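Local coordinates for CarG (Serratia, PDB 4O7J), which probably contributes to intrinsic resistance to carbapenem antibiotics and is a structural homologue of lysozyme inhibitors, at residues 62-67 and 89-94; 81-86 and 148-153; 107-112 and 144-149. All coordinates share one frame; numbering follows the deposited sequence.

Contact 1: 62-67 and 89-94; sequences FTWFDY and YYLVTA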
loop_
_atom_site.group_PDB
_atom_site.type_symbol
_atom_site.label_atom_id
_atom_site.label_comp_id
_atom_site.label_asym_id
_atom_site.label_seq_id
_atom_site.Cartn_x
_atom_site.Cartn_y
_atom_site.Cartn_z
ATOM N N PHE A 62 3.986 3.310 -0.369
ATOM C CA PHE A 62 4.218 1.906 -0.088
ATOM C C PHE A 62 3.726 0.953 -1.191
ATOM O O PHE A 62 3.832 -0.252 -1.013
ATOM C CB PHE A 62 3.570 1.501 1.257
ATOM C CG PHE A 62 4.349 2.051 2.449
ATOM C CD1 PHE A 62 4.226 3.376 2.784
ATOM C CD2 PHE A 62 5.230 1.273 3.110
ATOM C CE1 PHE A 62 4.901 3.898 3.880
ATOM C CE2 PHE A 62 5.954 1.780 4.188
ATOM C CZ PHE A 62 5.806 3.099 4.544
ATOM N N THR A 63 3.171 1.527 -2.250
ATOM C CA THR A 63 2.883 0.764 -3.504
ATOM C C THR A 63 3.682 1.354 -4.670
ATOM O O THR A 63 3.657 2.580 -4.892
ATOM C CB THR A 63 1.358 0.781 -3.737
ATOM O OG1 THR A 63 0.737 0.225 -2.597
ATOM C CG2 THR A 63 0.962 0.042 -4.964
ATOM N N TRP A 64 4.314 0.471 -5.450
ATOM C CA TRP A 64 5.014 0.790 -6.660
ATOM C C TRP A 64 4.063 0.808 -7.853
ATOM O O TRP A 64 3.567 -0.228 -8.254
ATOM C CB TRP A 64 6.147 -0.223 -6.962
ATOM C CG TRP A 64 7.183 -0.357 -5.913
ATOM C CD1 TRP A 64 7.047 -1.003 -4.724
ATOM C CD2 TRP A 64 8.527 0.112 -5.964
ATOM N NE1 TRP A 64 8.186 -0.915 -3.997
ATOM C CE2 TRP A 64 9.121 -0.203 -4.716
ATOM C CE3 TRP A 64 9.298 0.795 -6.945
ATOM C CZ2 TRP A 64 10.485 0.019 -4.454
ATOM C CZ3 TRP A 64 10.629 1.129 -6.619
ATOM C CH2 TRP A 64 11.216 0.722 -5.404
ATOM N N PHE A 65 3.818 2.000 -8.420
ATOM C CA PHE A 65 2.885 2.140 -9.493
ATOM C C PHE A 65 3.595 2.377 -10.827
ATOM O O PHE A 65 4.657 3.066 -10.896
ATOM C CB PHE A 65 1.927 3.312 -9.225
ATOM C CG PHE A 65 0.853 3.020 -8.223
ATOM C CD1 PHE A 65 -0.220 2.227 -8.524
ATOM C CD2 PHE A 65 0.934 3.592 -6.976
ATOM C CE1 PHE A 65 -1.230 2.017 -7.626
ATOM C CE2 PHE A 65 -0.058 3.345 -6.026
ATOM C CZ PHE A 65 -1.135 2.574 -6.369
ATOM N N ASP A 66 2.981 1.884 -11.865
ATOM C CA ASP A 66 3.311 2.317 -13.212
ATOM C C ASP A 66 2.729 3.706 -13.471
ATOM O O ASP A 66 1.845 4.166 -12.711
ATOM C CB ASP A 66 2.967 1.256 -14.262
ATOM C CG ASP A 66 1.502 1.261 -14.683
ATOM O OD1 ASP A 66 0.816 2.305 -14.650
ATOM O OD2 ASP A 66 1.012 0.157 -15.017
ATOM N N TYR A 67 3.263 4.423 -14.427
ATOM C CA TYR A 67 2.834 5.768 -14.653
ATOM C C TYR A 67 2.728 6.044 -16.111
ATOM O O TYR A 67 3.544 5.613 -16.855
ATOM C CB TYR A 67 3.786 6.747 -14.004
ATOM C CG TYR A 67 3.742 6.753 -12.483
ATOM C CD1 TYR A 67 2.718 7.376 -11.786
ATOM C CD2 TYR A 67 4.716 6.154 -11.749
ATOM C CE1 TYR A 67 2.701 7.391 -10.403
ATOM C CE2 TYR A 67 4.704 6.149 -10.387
ATOM C CZ TYR A 67 3.706 6.779 -9.716
ATOM O OH TYR A 67 3.736 6.760 -8.364
ATOM N N TYR A 89 15.379 -12.416 -5.567
ATOM C CA TYR A 89 14.511 -11.550 -6.339
ATOM C C TYR A 89 15.036 -10.154 -6.528
ATOM O O TYR A 89 15.735 -9.633 -5.652
ATOM C CB TYR A 89 13.155 -11.439 -5.650
ATOM C CG TYR A 89 12.312 -12.716 -5.743
ATOM C CD1 TYR A 89 12.461 -13.748 -4.836
ATOM C CD2 TYR A 89 11.358 -12.847 -6.687
ATOM C CE1 TYR A 89 11.674 -14.929 -4.928
ATOM C CE2 TYR A 89 10.574 -13.985 -6.788
ATOM C CZ TYR A 89 10.744 -15.033 -5.890
ATOM O OH TYR A 89 9.905 -16.115 -6.054
ATOM N N TYR A 90 14.687 -9.564 -7.676
ATOM C CA TYR A 90 15.138 -8.222 -8.065
ATOM C C TYR A 90 13.974 -7.466 -8.623
ATOM O O TYR A 90 13.170 -8.008 -9.396
ATOM C CB TYR A 90 16.185 -8.295 -9.122
ATOM C CG TYR A 90 17.348 -9.140 -8.730
ATOM C CD1 TYR A 90 18.402 -8.611 -7.965
ATOM C CD2 TYR A 90 17.364 -10.494 -9.010
ATOM C CE1 TYR A 90 19.449 -9.402 -7.586
ATOM C CE2 TYR A 90 18.440 -11.275 -8.633
ATOM C CZ TYR A 90 19.443 -10.723 -7.919
ATOM O OH TYR A 90 20.524 -11.473 -7.472
ATOM N N LEU A 91 13.776 -6.308 -8.094
ATOM C CA LEU A 91 12.772 -5.396 -8.601
ATOM C C LEU A 91 13.438 -4.425 -9.573
ATOM O O LEU A 91 14.435 -3.802 -9.212
ATOM C CB LEU A 91 12.153 -4.662 -7.444
ATOM C CG LEU A 91 11.030 -3.699 -7.862
ATOM C CD1 LEU A 91 9.840 -4.379 -8.558
ATOM C CD2 LEU A 91 10.581 -2.972 -6.614
ATOM N N VAL A 92 12.889 -4.269 -10.751
ATOM C CA VAL A 92 13.464 -3.472 -11.809
ATOM C C VAL A 92 12.486 -2.427 -12.286
ATOM O O VAL A 92 11.387 -2.744 -12.772
ATOM C CB VAL A 92 13.927 -4.322 -12.970
ATOM C CG1 VAL A 92 14.680 -3.422 -13.980
ATOM C CG2 VAL A 92 14.852 -5.425 -12.448
ATOM N N THR A 93 12.869 -1.169 -12.081
ATOM C CA THR A 93 12.057 -0.032 -12.493
ATOM C C THR A 93 12.558 0.408 -13.852
ATOM O O THR A 93 13.748 0.730 -13.995
ATOM C CB THR A 93 12.068 1.138 -11.475
ATOM O OG1 THR A 93 11.524 0.683 -10.233
ATOM C CG2 THR A 93 11.218 2.325 -11.959
ATOM N N ALA A 94 11.665 0.430 -14.847
ATOM C CA ALA A 94 11.996 1.036 -16.148
ATOM C C ALA A 94 11.399 2.434 -16.190
ATOM O O ALA A 94 10.156 2.621 -15.946
ATOM C CB ALA A 94 11.414 0.213 -17.227
#
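Trp64 on the short strand 64-65 faces Leu91 and Thr93 on strand 88-96 across a gap between backbones, with Trp64 CA 10.1 Å from Leu91 CA and 9.2 Å from Thr93 CA. This is face-to-face packing of two antiparallel beta sheets, near the centre of the chain: strand 64-65 pairs with 37-45 in one sheet, whereas 88-96 runs between 78-85 and 107-116 in the other. Side chains alone bridge the gap. Leu91 and Trp64 reach for each other from opposite directions. With CG anti to the backbone N (chi1 -178°), Leu91 is stretched out as far as CD2, and this one methyl sits over the face of the indole. The CH-pi contact is close to perpendicular: Leu91 CD2 lies 3.6 Å from the centroid of the six-membered ring of Trp64 and 10° off the ring normal. Tyr112, on the next strand of the Leu91 sheet, meets the same indole edge-to-face. The neighbours of Trp64 in sequence, Thr63 and Phe65, instead pack on Ile53 of the second subunit. Thr93 reaches the indole at about a right angle and bonds through its hydroxyl to Asn80 OD1; the same OG1 of Thr93 lies 3.7 Å from Trp64 CZ3, the carbon it approaches most closely.

Contact 2: 81-86 and 148-153; sequences RLFKIK and QEVDEA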
loop_
_atom_site.group_PDB
_atom_site.type_symbol
_atom_site.label_atom_id
_atom_site.label_comp_id
_atom_site.label_asym_id
_atom_site.label_seq_id
_atom_site.Cartn_x
_atom_site.Cartn_y
_atom_site.Cartn_z
ATOM N N ARG A 81 8.920 -4.283 -12.538
ATOM C CA ARG A 81 8.760 -5.678 -12.815
ATOM C C ARG A 81 9.690 -6.504 -11.939
ATOM O O ARG A 81 10.823 -6.136 -11.729
ATOM C CB ARG A 81 8.930 -5.952 -14.341
ATOM C CG ARG A 81 8.590 -7.364 -14.784
ATOM C CD ARG A 81 8.463 -7.522 -16.310
ATOM N NE ARG A 81 7.460 -6.659 -16.898
ATOM C CZ ARG A 81 7.251 -6.531 -18.216
ATOM N NH1 ARG A 81 7.987 -7.203 -19.081
ATOM N NH2 ARG A 81 6.330 -5.687 -18.641
ATOM N N LEU A 82 9.163 -7.628 -11.434
ATOM C CA LEU A 82 9.927 -8.558 -10.654
ATOM C C LEU A 82 10.585 -9.647 -11.446
ATOM O O LEU A 82 9.949 -10.280 -12.333
ATOM C CB LEU A 82 9.008 -9.125 -9.572
ATOM C CG LEU A 82 9.482 -9.561 -8.222
ATOM C CD1 LEU A 82 10.210 -8.498 -7.424
ATOM C CD2 LEU A 82 8.268 -10.165 -7.512
ATOM N N PHE A 83 11.867 -9.862 -11.162
ATOM C CA PHE A 83 12.667 -10.930 -11.744
ATOM C C PHE A 83 13.264 -11.774 -10.632
ATOM O O PHE A 83 13.408 -11.329 -9.507
ATOM C CB PHE A 83 13.796 -10.328 -12.561
ATOM C CG PHE A 83 13.326 -9.632 -13.779
ATOM C CD1 PHE A 83 12.905 -8.326 -13.713
ATOM C CD2 PHE A 83 13.250 -10.321 -15.039
ATOM C CE1 PHE A 83 12.433 -7.673 -14.844
ATOM C CE2 PHE A 83 12.815 -9.666 -16.150
ATOM C CZ PHE A 83 12.376 -8.337 -16.056
ATOM N N LYS A 84 13.703 -12.943 -10.974
ATOM C CA LYS A 84 14.300 -13.817 -10.033
ATOM C C LYS A 84 15.525 -14.534 -10.661
ATOM O O LYS A 84 15.449 -14.976 -11.763
ATOM C CB LYS A 84 13.299 -14.818 -9.529
ATOM C CG LYS A 84 13.886 -15.770 -8.533
ATOM C CD LYS A 84 12.874 -16.724 -8.000
ATOM C CE LYS A 84 12.121 -17.382 -9.108
ATOM N NZ LYS A 84 10.798 -17.894 -8.648
ATOM N N ILE A 85 16.624 -14.584 -9.927
ATOM C CA ILE A 85 17.802 -15.372 -10.322
ATOM C C ILE A 85 18.195 -16.273 -9.188
ATOM O O ILE A 85 18.506 -15.841 -8.146
ATOM C CB ILE A 85 19.059 -14.534 -10.638
ATOM C CG1 ILE A 85 18.801 -13.481 -11.691
ATOM C CG2 ILE A 85 20.243 -15.430 -10.989
ATOM C CD1 ILE A 85 18.565 -14.001 -13.054
ATOM N N LYS A 86 18.164 -17.559 -9.479
ATOM C CA LYS A 86 18.201 -18.575 -8.479
ATOM C C LYS A 86 17.210 -18.232 -7.372
ATOM O O LYS A 86 16.059 -18.120 -7.655
ATOM C CB LYS A 86 19.612 -18.778 -8.015
ATOM C CG LYS A 86 20.531 -19.131 -9.180
ATOM C CD LYS A 86 21.937 -19.456 -8.722
ATOM C CE LYS A 86 22.903 -18.705 -9.590
ATOM N NZ LYS A 86 22.858 -19.159 -10.990
ATOM N N GLN A 148 12.924 -6.185 -22.244
ATOM C CA GLN A 148 13.497 -7.171 -23.208
ATOM C C GLN A 148 15.025 -7.231 -23.092
ATOM O O GLN A 148 15.632 -8.230 -23.494
ATOM C CB GLN A 148 13.068 -6.772 -24.620
ATOM C CG GLN A 148 11.520 -6.675 -24.749
ATOM C CD GLN A 148 10.901 -5.827 -25.890
ATOM O OE1 GLN A 148 11.514 -4.914 -26.443
ATOM N NE2 GLN A 148 9.627 -6.135 -26.202
ATOM N N GLU A 149 15.682 -6.179 -22.583
ATOM C CA GLU A 149 17.129 -6.186 -22.434
ATOM C C GLU A 149 17.595 -6.762 -21.073
ATOM O O GLU A 149 18.789 -6.853 -20.828
ATOM C CB GLU A 149 17.715 -4.765 -22.574
ATOM C CG GLU A 149 17.276 -4.076 -23.862
ATOM C CD GLU A 149 18.003 -2.734 -24.153
ATOM O OE1 GLU A 149 19.032 -2.462 -23.545
ATOM O OE2 GLU A 149 17.458 -1.935 -24.981
ATOM N N VAL A 150 16.684 -7.081 -20.177
ATOM C CA VAL A 150 17.148 -7.488 -18.865
ATOM C C VAL A 150 17.741 -8.902 -18.944
ATOM O O VAL A 150 17.207 -9.777 -19.600
ATOM C CB VAL A 150 16.122 -7.378 -17.757
ATOM C CG1 VAL A 150 15.763 -5.949 -17.512
ATOM C CG2 VAL A 150 14.930 -8.217 -18.054
ATOM N N ASP A 151 18.871 -9.080 -18.311
ATOM C CA ASP A 151 19.418 -10.430 -18.229
ATOM C C ASP A 151 20.115 -10.660 -16.927
ATOM O O ASP A 151 20.280 -9.754 -16.116
ATOM C CB ASP A 151 20.284 -10.730 -19.472
ATOM C CG ASP A 151 21.494 -9.825 -19.605
ATOM O OD1 ASP A 151 21.878 -9.131 -18.633
ATOM O OD2 ASP A 151 22.100 -9.821 -20.716
ATOM N N GLU A 152 20.601 -11.911 -16.744
ATOM C CA GLU A 152 21.268 -12.309 -15.531
ATOM C C GLU A 152 22.395 -11.348 -15.123
ATOM O O GLU A 152 22.548 -10.962 -13.910
ATOM C CB GLU A 152 21.696 -13.811 -15.644
ATOM C CG GLU A 152 22.252 -14.326 -16.997
ATOM C CD GLU A 152 21.412 -14.113 -18.292
ATOM O OE1 GLU A 152 20.147 -14.096 -18.288
ATOM O OE2 GLU A 152 22.067 -13.994 -19.382
ATOM N N ALA A 153 23.205 -10.927 -16.107
ATOM C CA ALA A 153 24.377 -10.125 -15.805
ATOM C C ALA A 153 24.023 -8.710 -15.341
ATOM O O ALA A 153 24.739 -8.109 -14.605
ATOM C CB ALA A 153 25.293 -10.037 -17.050
#
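Phe83 and Ile85, on the outermost strand of the four-stranded antiparallel sheet, receive Val150 and Glu152 from the C-terminal segment that crosses one face of that sheet. The two backbones run broadly the same way and converge: Phe83 CA is 9.1 Å from Val150 CA, Ile85 CA only 7.0 Å from Glu152 CA. From CB, the Phe83 side chain swings CG anti to its own carbonyl carbon (chi1 -68°), carrying the ring over the sheet face. One flank of the ring is taken up by other parts of the fold, CD1 of Phe83 packing on Val92 CG2 of the adjoining strand and CE1 on CD1 of Tyr147. The other flank and the tip, CD2, CE2 and CZ, turn to CG2 of Val150, which approaches obliquely; the modelled separation there is too short for two carbons, so the exact fit is doubtful. Two residues along the strand, Ile85 offers just its terminal methyl. Ile85 CD1 touches Glu152 CA at 4.0 Å, with the CB of that glutamate scarcely farther away; Glu152 is modelled in two conformers, which makes this detail less certain. Asp151, between the two touching residues, is the N-cap of the short helix that follows, its OD1 accepting a hydrogen bond from Met154 N. That helix, 152-155, lies over the end of strand 78-85: its Leu155 packs on both Phe83 and Ile85, while the side chain of Tyr90 on neighbouring strand 88-96 packs against Ile85.

Contact 3: 107-112 and 144-149; sequences VSLTIY and DEAYQE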
loop_
_atom_site.group_PDB
_atom_site.type_symbol
_atom_site.label_atom_id
_atom_site.label_comp_id
_atom_site.label_asym_id
_atom_site.label_seq_id
_atom_site.Cartn_x
_atom_site.Cartn_y
_atom_site.Cartn_z
ATOM N N VAL A 107 15.541 4.992 -21.952
ATOM C CA VAL A 107 14.877 4.373 -20.841
ATOM C C VAL A 107 15.992 3.924 -19.921
ATOM O O VAL A 107 16.968 3.299 -20.408
ATOM C CB VAL A 107 13.983 3.138 -21.236
ATOM C CG1 VAL A 107 13.444 2.480 -19.971
ATOM C CG2 VAL A 107 12.871 3.488 -22.186
ATOM N N SER A 108 15.882 4.203 -18.617
ATOM C CA SER A 108 16.757 3.662 -17.601
ATOM C C SER A 108 16.151 2.477 -16.897
ATOM O O SER A 108 14.917 2.417 -16.730
ATOM C CB SER A 108 17.141 4.681 -16.520
ATOM O OG SER A 108 16.063 5.168 -15.819
ATOM N N LEU A 109 17.033 1.578 -16.429
ATOM C CA LEU A 109 16.610 0.411 -15.652
ATOM C C LEU A 109 17.303 0.414 -14.365
ATOM O O LEU A 109 18.537 0.371 -14.356
ATOM C CB LEU A 109 16.880 -0.875 -16.411
ATOM C CG LEU A 109 16.122 -1.146 -17.710
ATOM C CD1 LEU A 109 16.887 -2.152 -18.555
ATOM C CD2 LEU A 109 14.663 -1.576 -17.487
ATOM N N THR A 110 16.516 0.598 -13.277
ATOM C CA THR A 110 17.043 0.668 -11.907
ATOM C C THR A 110 16.731 -0.681 -11.290
ATOM O O THR A 110 15.581 -1.132 -11.282
ATOM C CB THR A 110 16.451 1.784 -11.078
ATOM O OG1 THR A 110 16.596 2.969 -11.819
ATOM C CG2 THR A 110 17.124 1.891 -9.725
ATOM N N ILE A 111 17.786 -1.364 -10.877
ATOM C CA ILE A 111 17.744 -2.692 -10.299
ATOM C C ILE A 111 17.836 -2.561 -8.808
ATOM O O ILE A 111 18.841 -2.010 -8.248
ATOM C CB ILE A 111 18.977 -3.524 -10.773
ATOM C CG1 ILE A 111 19.211 -3.448 -12.287
ATOM C CG2 ILE A 111 18.909 -4.939 -10.229
ATOM C CD1 ILE A 111 18.122 -4.036 -13.102
ATOM N N TYR A 112 16.836 -3.114 -8.120
ATOM C CA TYR A 112 16.838 -3.121 -6.660
ATOM C C TYR A 112 16.969 -4.536 -6.151
ATOM O O TYR A 112 16.394 -5.470 -6.720
ATOM C CB TYR A 112 15.537 -2.591 -6.100
ATOM C CG TYR A 112 15.233 -1.156 -6.382
ATOM C CD1 TYR A 112 15.758 -0.141 -5.553
ATOM C CD2 TYR A 112 14.537 -0.785 -7.495
ATOM C CE1 TYR A 112 15.505 1.194 -5.839
ATOM C CE2 TYR A 112 14.280 0.531 -7.795
ATOM C CZ TYR A 112 14.772 1.520 -6.961
ATOM O OH TYR A 112 14.510 2.802 -7.241
ATOM N N ASP A 144 8.180 -0.251 -20.510
ATOM C CA ASP A 144 8.145 -1.696 -20.334
ATOM C C ASP A 144 8.825 -2.444 -21.518
ATOM O O ASP A 144 9.257 -3.590 -21.340
ATOM C CB ASP A 144 6.715 -2.204 -20.195
ATOM C CG ASP A 144 5.852 -1.740 -21.318
ATOM O OD1 ASP A 144 5.729 -0.507 -21.446
ATOM O OD2 ASP A 144 5.361 -2.572 -22.089
ATOM N N GLU A 145 8.958 -1.778 -22.653
ATOM C CA GLU A 145 9.661 -2.419 -23.749
ATOM C C GLU A 145 11.147 -2.723 -23.432
ATOM O O GLU A 145 11.693 -3.634 -23.984
ATOM C CB GLU A 145 9.510 -1.634 -25.022
ATOM C CG GLU A 145 8.131 -1.565 -25.649
ATOM C CD GLU A 145 8.227 -0.627 -26.843
ATOM O OE1 GLU A 145 7.920 0.537 -26.686
ATOM O OE2 GLU A 145 8.802 -1.059 -27.873
ATOM N N ALA A 146 11.766 -1.927 -22.572
ATOM C CA ALA A 146 13.158 -2.074 -22.225
ATOM C C ALA A 146 13.418 -3.346 -21.404
ATOM O O ALA A 146 14.532 -3.763 -21.253
ATOM C CB ALA A 146 13.673 -0.861 -21.474
ATOM N N TYR A 147 12.378 -3.973 -20.873
ATOM C CA TYR A 147 12.588 -5.208 -20.038
ATOM C C TYR A 147 13.092 -6.344 -20.952
ATOM O O TYR A 147 13.653 -7.324 -20.478
ATOM C CB TYR A 147 11.304 -5.679 -19.340
ATOM C CG TYR A 147 10.896 -4.806 -18.192
ATOM C CD1 TYR A 147 11.763 -4.566 -17.153
ATOM C CD2 TYR A 147 9.667 -4.239 -18.127
ATOM C CE1 TYR A 147 11.461 -3.719 -16.144
ATOM C CE2 TYR A 147 9.337 -3.422 -17.095
ATOM C CZ TYR A 147 10.243 -3.167 -16.085
ATOM O OH TYR A 147 9.847 -2.389 -15.029
ATOM N N GLN A 148 12.924 -6.185 -22.244
ATOM C CA GLN A 148 13.497 -7.171 -23.208
ATOM C C GLN A 148 15.025 -7.231 -23.092
ATOM O O GLN A 148 15.632 -8.230 -23.494
ATOM C CB GLN A 148 13.068 -6.772 -24.620
ATOM C CG GLN A 148 11.520 -6.675 -24.749
ATOM C CD GLN A 148 10.901 -5.827 -25.890
ATOM O OE1 GLN A 148 11.514 -4.914 -26.443
ATOM N NE2 GLN A 148 9.627 -6.135 -26.202
ATOM N N GLU A 149 15.682 -6.179 -22.583
ATOM C CA GLU A 149 17.129 -6.186 -22.434
ATOM C C GLU A 149 17.595 -6.762 -21.073
ATOM O O GLU A 149 18.789 -6.853 -20.828
ATOM C CB GLU A 149 17.715 -4.765 -22.574
ATOM C CG GLU A 149 17.276 -4.076 -23.862
ATOM C CD GLU A 149 18.003 -2.734 -24.153
ATOM O OE1 GLU A 149 19.032 -2.462 -23.545
ATOM O OE2 GLU A 149 17.458 -1.935 -24.981
#
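Ala146 sets its single methyl against Val107, and Leu109 fills in beside it. The nearest pair is Val107 CG1 and Ala146 CB, 3.7 Å apart; that branch lies anti to the backbone N of Val107 (chi1 174°), which turns it to the alanine methyl. Both methyls of Leu109 touch Ala146, one of them meeting the tyrosine ring as well. Leu109 CD2 touches Ala146 CB at 4.2 Å and Tyr147 CE1 at 4.1 Å, approaching the ring obliquely, while Leu109 CD1 lies 3.9 Å from Ala146 O. The contact is thus a 3-10 segment laid on one face of the four-stranded antiparallel sheet, at the start of strand 107-116. Within 144-149 the turns are set by i+3 backbone bonds, Tyr147 N to Asp144 O at 3.2 Å and Glu149 N to Ala146 O at 3.0 Å, so the carbonyl beside Leu109 is already engaged. Farther out, Tyr147 OH is hydrogen-bonded to Val92 O and weakly to Ala94 N, tying the segment to the adjacent strand. The Glu149 carboxylate is gripped at three points beyond strand 126-135: OE1 by Gln137 N, OE2 by Arg138 N and by the hydroxyl of Tyr140.

All three contacts use the same four-stranded sheet, but opposite faces of it. Contact 1 lies on the face turned to the other sheet, deep in the core, and rests on an aromatic face. Contacts 2 and 3 occupy the reverse face, where one C-terminal stretch, shared at Gln148 and Glu149, packs on strand 107-116 in contact 3 and on strand 78-85 in contact 2. Contact 3 is buried and mostly aliphatic, with one tyrosine ring; contact 2 is partly buried and grades into solvent at Glu152. Val92, pointing away from contact 1, meets Phe83 and Ile111 behind it. None of the touching residues is a sodium ligand.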